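Local atomic coordinates of alkyltransferase-like protein 1 (Schizosaccharomyces pombe, PDB entry 3GVA), a protein that recognises O6-alkylguanine lesions in DNA, bends the duplex and flips the damaged base into a hydrophobic pocket, presenting the lesion to nucleotide excision repair. Residues G64-R69 against Q76-R81; E85-Y90 against P102-K107; I89-T92 against E96-L99. One frame throughout, in Å; residues are numbered along the deposited sequence.

Overall arrangement
The three contacts show how a loop, a helix, a short hairpin and the chain's C-terminal end lock together in a small single-chain protein. Interaction 1 comes first along the chain and closes before the others open; it sets the loop 64-69 on helix 73-84. Interactions 2 and 3 both set out from the segment after that helix and share Ile-89 and Tyr-90. Their centres lie about 12 Å apart, and those of interactions 1 and 3 about 8 Å. Ile-89 CD1 packs on Ile-66 CD1, and backbone bonds from Gly-64 and Ile-66 reach Leu-99 and Tyr-97, so the loop carrying Arg-69, which probes the electrostatic potential of the flipped base and so tells O6-alkylguanine from guanine, lies between helix and hairpin.

Interaction 1 of 3, residues G64-R69 against Q76-R81; sequences GTISKR and QRQKDR
Ile-66 lays its branched side chain against two neighbouring residues of helix 73-84, and the two halves of the contact are met in different ways. Its CD1 methyl comes in beside the helix backbone, 3.9 Å from Lys-79 CA and equally near Lys-79 CB, with the two side chains crossing at about a right angle. The lysine then leads off from this contact, and its ammonium forms a salt bridge with Glu-83; what Ile-66 meets is therefore the apolar root of a charged residue. Toward Gln-78 the approach is oblique: Ile-66 CG2 lies 4.1 Å from CD of Gln-78, while Ile-66 CB is 4.0 Å from OE1 of Gln-78. A first torsion of 60° tucks CG1 of Ile-66 between its own N and carbonyl carbon, and the extended chi2 (178°) carries CD1 onward to Lys-79.

No hydrogen bond crosses between the loop and the helix, so van der Waals packing carries the contact. The amide of Gln-78 is nevertheless held, because NE2 donates to the carbonyl oxygens of both His-57 and Val-59; these two bonds fix how the amide is turned where Ile-66 rests on it. Ile-60 touches both Ile-66 and Gln-78, and Leu-82 adds to the packing round the isoleucine one helical turn beyond Gln-78. This is a buried loop-on-helix contact within the DNA-binding domain of the alkyltransferase (MGMT) family, and its loop runs on to Arg-69, the residue critical for recognising O6-alkylguanines.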
loop_
_atom_site.group_PDB
_atom_site.type_symbol
_atom_site.label_atom_id
_atom_site.label_comp_id
_atom_site.label_asym_id
_atom_site.label_seq_id
_atom_site.Cartn_x
_atom_site.Cartn_y
_atom_site.Cartn_z
ATOM N N GLY A 64 6.718 -4.011 6.081
ATOM C CA GLY A 64 7.102 -4.601 4.809
ATOM C C GLY A 64 6.300 -5.837 4.444
ATOM O O GLY A 64 6.547 -6.465 3.416
ATOM N N THR A 65 5.333 -6.196 5.282
ATOM C CA THR A 65 4.518 -7.369 5.013
ATOM C C THR A 65 3.267 -6.998 4.237
ATOM O O THR A 65 2.847 -5.841 4.239
ATOM C CB THR A 65 4.121 -8.074 6.323
ATOM O OG1 THR A 65 3.710 -7.094 7.284
ATOM C CG2 THR A 65 5.296 -8.853 6.878
ATOM N N ILE A 66 2.680 -7.980 3.563
ATOM C CA ILE A 66 1.473 -7.741 2.783
ATOM C C ILE A 66 0.416 -8.808 3.044
ATOM O O ILE A 66 -0.645 -8.804 2.415
ATOM C CB ILE A 66 1.781 -7.720 1.270
ATOM C CG1 ILE A 66 2.384 -9.058 0.847
ATOM C CG2 ILE A 66 2.759 -6.596 0.948
ATOM C CD1 ILE A 66 2.675 -9.153 -0.642
ATOM N N SER A 67 0.702 -9.721 3.967
ATOM C CA SER A 67 -0.249 -10.783 4.269
ATOM C C SER A 67 0.080 -11.561 5.539
ATOM O O SER A 67 1.074 -11.299 6.218
ATOM C CB SER A 67 -0.322 -11.766 3.100
ATOM O OG SER A 67 0.890 -12.484 2.975
ATOM N N LYS A 68 -0.786 -12.528 5.831
ATOM C CA LYS A 68 -0.657 -13.419 6.979
ATOM C C LYS A 68 -0.999 -14.770 6.361
ATOM O O LYS A 68 -1.889 -14.837 5.512
ATOM C CB LYS A 68 -1.688 -13.051 8.047
ATOM C CG LYS A 68 -1.786 -11.554 8.323
ATOM C CD LYS A 68 -2.921 -11.231 9.295
ATOM C CE LYS A 68 -3.098 -9.733 9.481
ATOM N NZ LYS A 68 -1.898 -9.071 10.071
ATOM N N ARG A 69 -0.312 -15.838 6.764
ATOM C CA ARG A 69 -0.601 -17.141 6.174
ATOM C C ARG A 69 -2.078 -17.488 6.256
ATOM O O ARG A 69 -2.581 -17.949 7.279
ATOM C CB ARG A 69 0.243 -18.245 6.810
ATOM C CG ARG A 69 0.934 -19.112 5.762
ATOM C CD ARG A 69 -0.072 -19.724 4.794
ATOM N NE ARG A 69 0.386 -19.689 3.404
ATOM C CZ ARG A 69 1.500 -20.264 2.961
ATOM N NH1 ARG A 69 1.831 -20.180 1.678
ATOM N NH2 ARG A 69 2.291 -20.921 3.800
ATOM N N GLN A 76 -3.420 -11.904 -2.218
ATOM C CA GLN A 76 -2.862 -12.643 -3.353
ATOM C C GLN A 76 -2.768 -11.699 -4.551
ATOM O O GLN A 76 -1.788 -11.726 -5.299
ATOM C CB GLN A 76 -3.751 -13.840 -3.701
ATOM C CG GLN A 76 -3.254 -14.680 -4.877
ATOM C CD GLN A 76 -1.893 -15.297 -4.624
ATOM O OE1 GLN A 76 -0.864 -14.618 -4.689
ATOM N NE2 GLN A 76 -1.880 -16.592 -4.323
ATOM N N ARG A 77 -3.793 -10.868 -4.728
ATOM C CA ARG A 77 -3.799 -9.902 -5.818
ATOM C C ARG A 77 -2.637 -8.935 -5.617
ATOM O O ARG A 77 -1.876 -8.665 -6.544
ATOM C CB ARG A 77 -5.120 -9.125 -5.853
ATOM C CG ARG A 77 -6.343 -9.996 -6.080
ATOM C CD ARG A 77 -7.623 -9.178 -6.182
ATOM N NE ARG A 77 -7.732 -8.487 -7.462
ATOM C CZ ARG A 77 -8.830 -7.868 -7.891
ATOM N NH1 ARG A 77 -9.923 -7.848 -7.140
ATOM N NH2 ARG A 77 -8.836 -7.272 -9.076
ATOM N N GLN A 78 -2.491 -8.422 -4.397
ATOM C CA GLN A 78 -1.401 -7.489 -4.122
ATOM C C GLN A 78 -0.042 -8.118 -4.409
ATOM O O GLN A 78 0.818 -7.492 -5.035
ATOM C CB GLN A 78 -1.454 -6.989 -2.678
ATOM C CG GLN A 78 -0.271 -6.105 -2.309
ATOM C CD GLN A 78 -0.563 -5.213 -1.117
ATOM O OE1 GLN A 78 -1.247 -5.615 -0.186
ATOM N NE2 GLN A 78 -0.037 -4.000 -1.143
ATOM N N LYS A 79 0.157 -9.353 -3.963
ATOM C CA LYS A 79 1.420 -10.036 -4.210
ATOM C C LYS A 79 1.652 -10.172 -5.714
ATOM O O LYS A 79 2.713 -9.808 -6.213
ATOM C CB LYS A 79 1.420 -11.420 -3.550
ATOM C CG LYS A 79 2.698 -12.212 -3.782
ATOM C CD LYS A 79 2.749 -13.452 -2.896
ATOM C CE LYS A 79 4.026 -14.247 -3.130
ATOM N NZ LYS A 79 4.102 -14.795 -4.514
ATOM N N ASP A 80 0.651 -10.684 -6.430
ATOM C CA ASP A 80 0.746 -10.860 -7.879
ATOM C C ASP A 80 1.133 -9.558 -8.576
ATOM O O ASP A 80 2.015 -9.533 -9.436
ATOM C CB ASP A 80 -0.593 -11.340 -8.456
ATOM C CG ASP A 80 -0.777 -12.853 -8.366
ATOM O OD1 ASP A 80 0.139 -13.553 -7.898
ATOM O OD2 ASP A 80 -1.850 -13.348 -8.776
ATOM N N ARG A 81 0.462 -8.477 -8.200
ATOM C CA ARG A 81 0.717 -7.184 -8.804
ATOM C C ARG A 81 2.080 -6.616 -8.468
ATOM O O ARG A 81 2.737 -6.043 -9.330
ATOM C CB ARG A 81 -0.375 -6.199 -8.407
ATOM C CG ARG A 81 -1.769 -6.692 -8.747
ATOM C CD ARG A 81 -2.809 -5.602 -8.556
ATOM N NE ARG A 81 -4.169 -6.123 -8.636
ATOM C CZ ARG A 81 -5.234 -5.380 -8.926
ATOM N NH1 ARG A 81 -5.088 -4.084 -9.172
ATOM N NH2 ARG A 81 -6.441 -5.927 -8.967
#

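Interaction 2 of 3, residues E85-Y90 against P102-K107; sequences EGVEIY and PEYMWK
Tyr-104 turns its ring toward Val-87 through a first torsion of -60°, which sets CG anti to the carbonyl carbon, while Val-87 CG1, anti to the backbone N (chi1 -173°), is brought over that ring. Val-87 CG1 sits over the face of the Tyr-104 ring, 3.9 Å from its centroid and almost on the ring normal, a CH-pi contact of nearly ideal alignment. Val-87 CA also comes to 3.7 Å from CE2 of Tyr-104. The opposite face of the ring is met by CG of Glu-103, offset toward the rim, so the phenol is flanked on both sides.

At the far end of the ring the hydroxyl accepts a hydrogen bond from the backbone: Glu-88 N lies 3.0 Å from Tyr-104 OH, with an angle of 161° at the hydrogen. CB of Glu-88 also comes to 3.4 Å from OH of Tyr-104. The segment gripped here is the exit from helix 73-84, which ends in a Schellman motif with Gly-86, at positive phi, as its C-prime residue. Tyr-104, in the short helix 101-104 near the C-terminal end of the modelled chain, reaches the residues directly after that cap. A leucine in place of Tyr-104 would probably leave the amide of Glu-88 without this acceptor and Val-87 CG1 without its aromatic face. Val-87 also packs on Leu-82 and Leu-99, while the backbone of Tyr-104 is hydrogen-bonded to Val-22.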
loop_
_atom_site.group_PDB
_atom_site.type_symbol
_atom_site.label_atom_id
_atom_site.label_comp_id
_atom_site.label_asym_id
_atom_site.label_seq_id
_atom_site.Cartn_x
_atom_site.Cartn_y
_atom_site.Cartn_z
ATOM N N GLU A 85 5.655 -5.796 -11.037
ATOM C CA GLU A 85 6.392 -4.540 -11.149
ATOM C C GLU A 85 7.849 -4.674 -10.683
ATOM O O GLU A 85 8.529 -3.678 -10.428
ATOM C CB GLU A 85 5.659 -3.424 -10.380
ATOM C CG GLU A 85 4.244 -3.192 -10.904
ATOM C CD GLU A 85 3.490 -2.079 -10.202
ATOM O OE1 GLU A 85 2.264 -1.966 -10.441
ATOM O OE2 GLU A 85 4.106 -1.317 -9.424
ATOM N N GLY A 86 8.324 -5.913 -10.588
ATOM C CA GLY A 86 9.703 -6.159 -10.191
ATOM C C GLY A 86 10.041 -6.249 -8.708
ATOM O O GLY A 86 11.215 -6.325 -8.351
ATOM N N VAL A 87 9.036 -6.247 -7.843
ATOM C CA VAL A 87 9.284 -6.315 -6.409
ATOM C C VAL A 87 9.572 -7.746 -5.975
ATOM O O VAL A 87 8.795 -8.654 -6.255
ATOM C CB VAL A 87 8.072 -5.805 -5.602
ATOM C CG1 VAL A 87 8.421 -5.731 -4.117
ATOM C CG2 VAL A 87 7.620 -4.463 -6.132
ATOM N N GLU A 88 10.692 -7.933 -5.288
ATOM C CA GLU A 88 11.097 -9.240 -4.788
ATOM C C GLU A 88 10.323 -9.478 -3.505
ATOM O O GLU A 88 10.373 -8.662 -2.582
ATOM C CB GLU A 88 12.603 -9.255 -4.503
ATOM C CG GLU A 88 13.158 -10.585 -4.023
ATOM C CD GLU A 88 12.955 -11.704 -5.030
ATOM O OE1 GLU A 88 12.993 -11.435 -6.250
ATOM O OE2 GLU A 88 12.769 -12.859 -4.603
ATOM N N ILE A 89 9.609 -10.596 -3.451
ATOM C CA ILE A 89 8.805 -10.927 -2.289
ATOM C C ILE A 89 9.196 -12.273 -1.723
ATOM O O ILE A 89 9.273 -13.258 -2.453
ATOM C CB ILE A 89 7.298 -10.960 -2.653
ATOM C CG1 ILE A 89 6.847 -9.566 -3.093
ATOM C CG2 ILE A 89 6.464 -11.415 -1.451
ATOM C CD1 ILE A 89 5.395 -9.490 -3.488
ATOM N N TYR A 90 9.468 -12.310 -0.424
ATOM C CA TYR A 90 9.825 -13.561 0.217
ATOM C C TYR A 90 8.785 -13.906 1.266
ATOM O O TYR A 90 7.887 -13.109 1.542
ATOM C CB TYR A 90 11.223 -13.496 0.835
ATOM C CG TYR A 90 11.506 -12.302 1.715
ATOM C CD1 TYR A 90 12.081 -11.148 1.189
ATOM C CD2 TYR A 90 11.269 -12.353 3.090
ATOM C CE1 TYR A 90 12.427 -10.069 2.015
ATOM C CE2 TYR A 90 11.608 -11.282 3.926
ATOM C CZ TYR A 90 12.188 -10.146 3.383
ATOM O OH TYR A 90 12.523 -9.089 4.207
ATOM N N PRO A 102 12.893 -0.488 2.715
ATOM C CA PRO A 102 13.812 0.579 2.298
ATOM C C PRO A 102 14.271 0.465 0.841
ATOM O O PRO A 102 14.575 1.464 0.193
ATOM C CB PRO A 102 14.964 0.460 3.301
ATOM C CG PRO A 102 14.882 -0.964 3.770
ATOM C CD PRO A 102 13.403 -1.183 3.905
ATOM N N GLU A 103 14.291 -0.753 0.322
ATOM C CA GLU A 103 14.707 -0.976 -1.051
ATOM C C GLU A 103 13.681 -0.527 -2.094
ATOM O O GLU A 103 14.052 -0.194 -3.216
ATOM C CB GLU A 103 15.032 -2.454 -1.261
ATOM C CG GLU A 103 15.344 -2.840 -2.704
ATOM C CD GLU A 103 15.856 -4.261 -2.813
ATOM O OE1 GLU A 103 16.095 -4.736 -3.947
ATOM O OE2 GLU A 103 16.025 -4.902 -1.757
ATOM N N TYR A 104 12.400 -0.523 -1.736
ATOM C CA TYR A 104 11.361 -0.132 -2.686
ATOM C C TYR A 104 10.554 1.093 -2.264
ATOM O O TYR A 104 9.717 1.584 -3.023
ATOM C CB TYR A 104 10.398 -1.299 -2.934
ATOM C CG TYR A 104 11.061 -2.528 -3.495
ATOM C CD1 TYR A 104 11.585 -3.514 -2.656
ATOM C CD2 TYR A 104 11.174 -2.705 -4.872
ATOM C CE1 TYR A 104 12.208 -4.656 -3.185
ATOM C CE2 TYR A 104 11.793 -3.833 -5.411
ATOM C CZ TYR A 104 12.303 -4.805 -4.566
ATOM O OH TYR A 104 12.864 -5.936 -5.110
ATOM N N MET A 105 10.806 1.574 -1.052
ATOM C CA MET A 105 10.120 2.745 -0.522
ATOM C C MET A 105 10.175 3.921 -1.495
ATOM O O MET A 105 11.247 4.288 -1.977
ATOM C CB MET A 105 10.773 3.165 0.794
ATOM C CG MET A 105 10.231 4.451 1.368
ATOM S SD MET A 105 8.673 4.191 2.191
ATOM C CE MET A 105 9.250 4.021 3.856
ATOM N N TRP A 106 9.019 4.515 -1.773
ATOM C CA TRP A 106 8.945 5.662 -2.666
ATOM C C TRP A 106 9.483 6.882 -1.948
ATOM O O TRP A 106 9.238 7.064 -0.758
ATOM C CB TRP A 106 7.497 5.941 -3.073
ATOM C CG TRP A 106 7.315 7.211 -3.866
ATOM C CD1 TRP A 106 8.102 7.659 -4.890
ATOM C CD2 TRP A 106 6.237 8.153 -3.750
ATOM N NE1 TRP A 106 7.580 8.815 -5.422
ATOM C CE2 TRP A 106 6.436 9.139 -4.743
ATOM C CE3 TRP A 106 5.122 8.255 -2.908
ATOM C CZ2 TRP A 106 5.558 10.217 -4.917
ATOM C CZ3 TRP A 106 4.246 9.330 -3.080
ATOM C CH2 TRP A 106 4.473 10.295 -4.082
ATOM N N LYS A 107 10.215 7.713 -2.678
ATOM C CA LYS A 107 10.756 8.941 -2.119
ATOM C C LYS A 107 10.289 10.117 -2.978
ATOM O O LYS A 107 10.864 10.405 -4.033
ATOM C CB LYS A 107 12.283 8.878 -2.070
ATOM C CG LYS A 107 12.834 8.834 -0.652
ATOM C CD LYS A 107 14.256 8.307 -0.615
ATOM C CE LYS A 107 14.290 6.822 -0.940
ATOM N NZ LYS A 107 13.421 6.045 -0.007
#

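Interaction 3 of 3, residues I89-T92 against E96-L99; sequences IYQT and EYKL
Lys-98 runs alongside Tyr-90 in the same direction, and its side chain can be followed atom by atom. Lys-98 CB starts 3.8 Å from CE2 of Tyr-90 and also meets the CG2 methyl of Thr-92. CG and CD, in an extended chain, continue past the ring, Lys-98 CD coming to 3.7 Å from CE2 of Tyr-90. CE passes near the phenol oxygen, and a bend at chi4 (-54°) swings Lys-98 NZ round to donate to Tyr-90 OH at 3.1 Å. Over one face of the same ring lies the carbonyl oxygen of Lys-98, offset toward the rim.

The backbones form an antiparallel hydrogen-bonded pair here: Tyr-90 N donates to Lys-98 O at 2.9 Å, and Lys-98 N returns the bond to Tyr-90 O. Next along is the non-hydrogen-bonded pair Gln-91 and Tyr-97, whose side chains lie on the face opposite Tyr-90 and Lys-98. Toward the turn, Thr-92 N donates to Glu-96 O at 2.7 Å. The Thr-92 hydroxyl, OG1, is gripped as well, giving its proton to OE1 of Glu-96 on the anti lone pair while accepting from Glu-96 N and from Leu-94 N.

These residues make a small two-stranded beta hairpin on the protein surface. Strand 97-98 bonds to loop 64-69 through Tyr-97 and Ile-66, Tyr-97 makes a cation-pi contact with Lys-79, and Ile-89 packs on Lys-79, Leu-82 and Glu-83 of helix 73-84.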
loop_
_atom_site.group_PDB
_atom_site.type_symbol
_atom_site.label_atom_id
_atom_site.label_comp_id
_atom_site.label_asym_id
_atom_site.label_seq_id
_atom_site.Cartn_x
_atom_site.Cartn_y
_atom_site.Cartn_z
ATOM N N ILE A 89 9.609 -10.596 -3.451
ATOM C CA ILE A 89 8.805 -10.927 -2.289
ATOM C C ILE A 89 9.196 -12.273 -1.723
ATOM O O ILE A 89 9.273 -13.258 -2.453
ATOM C CB ILE A 89 7.298 -10.960 -2.653
ATOM C CG1 ILE A 89 6.847 -9.566 -3.093
ATOM C CG2 ILE A 89 6.464 -11.415 -1.451
ATOM C CD1 ILE A 89 5.395 -9.490 -3.488
ATOM N N TYR A 90 9.468 -12.310 -0.424
ATOM C CA TYR A 90 9.825 -13.561 0.217
ATOM C C TYR A 90 8.785 -13.906 1.266
ATOM O O TYR A 90 7.887 -13.109 1.542
ATOM C CB TYR A 90 11.223 -13.496 0.835
ATOM C CG TYR A 90 11.506 -12.302 1.715
ATOM C CD1 TYR A 90 12.081 -11.148 1.189
ATOM C CD2 TYR A 90 11.269 -12.353 3.090
ATOM C CE1 TYR A 90 12.427 -10.069 2.015
ATOM C CE2 TYR A 90 11.608 -11.282 3.926
ATOM C CZ TYR A 90 12.188 -10.146 3.383
ATOM O OH TYR A 90 12.523 -9.089 4.207
ATOM N N GLN A 91 8.894 -15.099 1.840
ATOM C CA GLN A 91 7.931 -15.541 2.837
ATOM C C GLN A 91 8.601 -15.761 4.187
ATOM O O GLN A 91 9.626 -16.438 4.273
ATOM C CB GLN A 91 7.250 -16.828 2.351
ATOM C CG GLN A 91 6.204 -17.391 3.298
ATOM C CD GLN A 91 5.357 -18.468 2.649
ATOM O OE1 GLN A 91 5.849 -19.264 1.853
ATOM N NE2 GLN A 91 4.074 -18.505 2.998
ATOM N N THR A 92 8.023 -15.172 5.235
ATOM C CA THR A 92 8.559 -15.290 6.593
ATOM C C THR A 92 8.243 -16.655 7.200
ATOM O O THR A 92 7.486 -17.438 6.625
ATOM C CB THR A 92 7.953 -14.228 7.536
ATOM O OG1 THR A 92 6.573 -14.535 7.772
ATOM C CG2 THR A 92 8.061 -12.844 6.926
ATOM N N GLU A 96 3.939 -15.155 6.270
ATOM C CA GLU A 96 3.611 -13.854 5.704
ATOM C C GLU A 96 4.533 -13.533 4.536
ATOM O O GLU A 96 5.714 -13.866 4.558
ATOM C CB GLU A 96 3.805 -12.750 6.738
ATOM C CG GLU A 96 3.200 -12.993 8.093
ATOM C CD GLU A 96 3.891 -12.156 9.143
ATOM O OE1 GLU A 96 5.073 -12.444 9.435
ATOM O OE2 GLU A 96 3.268 -11.206 9.662
ATOM N N TYR A 97 3.991 -12.876 3.520
ATOM C CA TYR A 97 4.800 -12.469 2.385
ATOM C C TYR A 97 5.374 -11.115 2.767
ATOM O O TYR A 97 4.671 -10.265 3.315
ATOM C CB TYR A 97 3.941 -12.401 1.124
ATOM C CG TYR A 97 3.590 -13.787 0.634
ATOM C CD1 TYR A 97 4.595 -14.685 0.274
ATOM C CD2 TYR A 97 2.268 -14.218 0.566
ATOM C CE1 TYR A 97 4.296 -15.977 -0.141
ATOM C CE2 TYR A 97 1.954 -15.516 0.150
ATOM C CZ TYR A 97 2.976 -16.387 -0.200
ATOM O OH TYR A 97 2.689 -17.668 -0.610
ATOM N N LYS A 98 6.657 -10.917 2.490
ATOM C CA LYS A 98 7.320 -9.683 2.886
ATOM C C LYS A 98 8.319 -9.187 1.854
ATOM O O LYS A 98 8.747 -9.928 0.974
ATOM C CB LYS A 98 8.040 -9.936 4.218
ATOM C CG LYS A 98 8.735 -8.749 4.850
ATOM C CD LYS A 98 9.441 -9.186 6.136
ATOM C CE LYS A 98 10.045 -8.005 6.889
ATOM N NZ LYS A 98 10.956 -7.190 6.032
ATOM N N LEU A 99 8.693 -7.921 1.970
ATOM C CA LEU A 99 9.673 -7.357 1.062
ATOM C C LEU A 99 10.534 -6.369 1.831
ATOM O O LEU A 99 10.149 -5.903 2.907
ATOM C CB LEU A 99 8.974 -6.681 -0.122
ATOM C CG LEU A 99 7.948 -5.588 0.180
ATOM C CD1 LEU A 99 8.655 -4.324 0.619
ATOM C CD2 LEU A 99 7.115 -5.320 -1.065
#